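Local coordinates for protein putative oxidoreductase (Gluconobacter oxydans, PDB 3WJ7) that probably acts as a nicotinamide-coenzyme-dependent oxidoreductase of the short-chain dehydrogenase/reductase (SDR) family, with an extended-type Rossmann fold, at residues Y210-L215 / A266-Q271. Sequence-based numbering, arbitrary orientation.
Sequences YVETGL and AVKLKQ
Two backbone hydrogen bonds define a short parallel pairing between Tyr-210 and Val-211 on one strand and 267-269 on the other: Leu-269 N donates to Tyr-210 O at 2.9 Å, and Leu-269 O accepts from Glu-212 N at 3.0 Å. Both are nearly straight, with N-H...O angles of 172° and 169°. Leu-269 thus bonds to the residues on each side of Val-211, as expected of parallel strands, while the bond from Tyr-210 N to Val-267 O is weak and bent. Beside the pairing, Val-211 CG2 meets Leu-269 CD1 at 4.2 Å, an ordinary apolar contact.

On the face carrying Tyr-210 and Lys-268, the lysine side chain runs obliquely across the phenol. Its CG sits 3.5 Å from Tyr-210 CZ, with CA over the rim of one ring face. The tyrosine's chi1 of 72° places CG between the backbone N and carbonyl carbon, which swings the ring across to the lysine, against its CB and CG. Replacing the tyrosine with an alanine would probably strip the lysine's aliphatic stem of its flat support and open a gap beside Phe-253. Lys-268 bends at its middle torsions so that NZ reaches Glu-212 OE2 in a long salt bridge of 4.0 Å. The carboxylate's other oxygen, OE1, is held by Gly-250 N at the start of helix 249-259, which fixes the glutamate. The amide of Gln-271 lies by Glu-212 O and Thr-213, and its NE2 hydrogen-bonds Gly-287 O of the second subunit.

This two-stranded sheet is separate from the main Rossmann sheet, which strand 214-219 joins directly after the pairing. Phe-253 of helix 249-259 meets the Tyr-210 ring edge-to-face, and Trp-283 of the second subunit also packs on that tyrosine, so the pair is covered by helix 249-259 and takes part in the subunit interface.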
# COMPACT_ATOMS: atom_id res chain seq x y z
N TYR A 210 21.48 10.67 -14.86
CA TYR A 210 21.34 10.45 -13.44
C TYR A 210 20.93 11.76 -12.81
O TYR A 210 21.16 12.82 -13.38
CB TYR A 210 22.65 9.95 -12.81
CG TYR A 210 23.77 10.95 -12.69
CD1 TYR A 210 23.96 11.66 -11.50
CD2 TYR A 210 24.64 11.18 -13.73
CE1 TYR A 210 24.98 12.61 -11.38
CE2 TYR A 210 25.68 12.11 -13.62
CZ TYR A 210 25.85 12.81 -12.45
OH TYR A 210 26.88 13.73 -12.36
N VAL A 211 20.35 11.66 -11.63
CA VAL A 211 19.88 12.79 -10.85
C VAL A 211 20.86 12.98 -9.71
O VAL A 211 21.16 12.02 -8.99
CB VAL A 211 18.46 12.54 -10.30
CG1 VAL A 211 17.98 13.73 -9.49
CG2 VAL A 211 17.48 12.22 -11.44
N GLU A 212 21.38 14.19 -9.59
CA GLU A 212 22.42 14.53 -8.63
C GLU A 212 21.87 14.35 -7.23
O GLU A 212 20.69 14.60 -6.95
CB GLU A 212 22.90 15.98 -8.84
CG GLU A 212 24.08 16.49 -7.98
CD GLU A 212 25.38 15.64 -8.08
OE1 GLU A 212 25.38 14.43 -7.74
OE2 GLU A 212 26.45 16.17 -8.45
N THR A 213 22.72 13.87 -6.34
CA THR A 213 22.47 13.93 -4.91
C THR A 213 23.68 13.51 -4.09
O THR A 213 24.73 13.16 -4.65
CB THR A 213 21.22 13.15 -4.47
OG1 THR A 213 20.88 13.59 -3.14
CG2 THR A 213 21.43 11.64 -4.51
N GLY A 214 23.53 13.57 -2.77
CA GLY A 214 24.62 13.32 -1.84
C GLY A 214 24.35 12.07 -1.05
O GLY A 214 23.23 11.85 -0.60
N LEU A 215 25.37 11.25 -0.89
CA LEU A 215 25.25 10.08 -0.06
C LEU A 215 26.56 9.88 0.66
O LEU A 215 27.48 10.65 0.47
CB LEU A 215 24.81 8.82 -0.86
CG LEU A 215 25.52 8.14 -2.06
CD1 LEU A 215 24.40 7.69 -3.02
CD2 LEU A 215 26.50 8.98 -2.87
N ALA A 266 27.08 11.60 -19.43
CA ALA A 266 26.97 12.86 -20.15
C ALA A 266 26.00 13.86 -19.50
O ALA A 266 26.20 15.08 -19.56
CB ALA A 266 26.57 12.58 -21.59
N VAL A 267 24.95 13.30 -18.88
CA VAL A 267 23.75 14.02 -18.48
C VAL A 267 23.54 14.06 -16.96
O VAL A 267 23.28 13.04 -16.33
CB VAL A 267 22.53 13.36 -19.13
CG1 VAL A 267 21.30 14.26 -19.07
CG2 VAL A 267 22.87 12.97 -20.56
N LYS A 268 23.65 15.24 -16.39
CA LYS A 268 23.45 15.36 -14.96
C LYS A 268 22.23 16.23 -14.66
O LYS A 268 22.24 17.43 -14.88
CB LYS A 268 24.70 15.90 -14.28
CG LYS A 268 24.51 16.06 -12.77
CD LYS A 268 24.89 17.44 -12.26
CE LYS A 268 26.35 17.48 -11.83
NZ LYS A 268 26.69 18.85 -11.38
N LEU A 269 21.18 15.62 -14.12
CA LEU A 269 19.97 16.36 -13.80
C LEU A 269 19.97 16.95 -12.39
O LEU A 269 20.02 16.21 -11.42
CB LEU A 269 18.78 15.41 -13.98
CG LEU A 269 18.77 14.65 -15.30
CD1 LEU A 269 17.46 13.87 -15.32
CD2 LEU A 269 18.88 15.59 -16.50
N LYS A 270 19.91 18.28 -12.26
CA LYS A 270 19.91 18.88 -10.92
C LYS A 270 18.56 18.56 -10.26
O LYS A 270 17.52 18.39 -10.93
CB LYS A 270 20.11 20.39 -10.95
CG LYS A 270 21.47 20.87 -11.42
CD LYS A 270 21.52 22.38 -11.51
CE LYS A 270 22.69 22.80 -12.40
NZ LYS A 270 22.37 23.96 -13.30
N GLN A 271 18.58 18.47 -8.94
CA GLN A 271 17.42 17.98 -8.24
C GLN A 271 16.34 19.05 -8.29
O GLN A 271 15.15 18.73 -8.30
CB GLN A 271 17.78 17.60 -6.80
CG GLN A 271 16.97 16.42 -6.26
CD GLN A 271 17.78 15.53 -5.36
OE1 GLN A 271 18.74 15.97 -4.72
NE2 GLN A 271 17.42 14.25 -5.32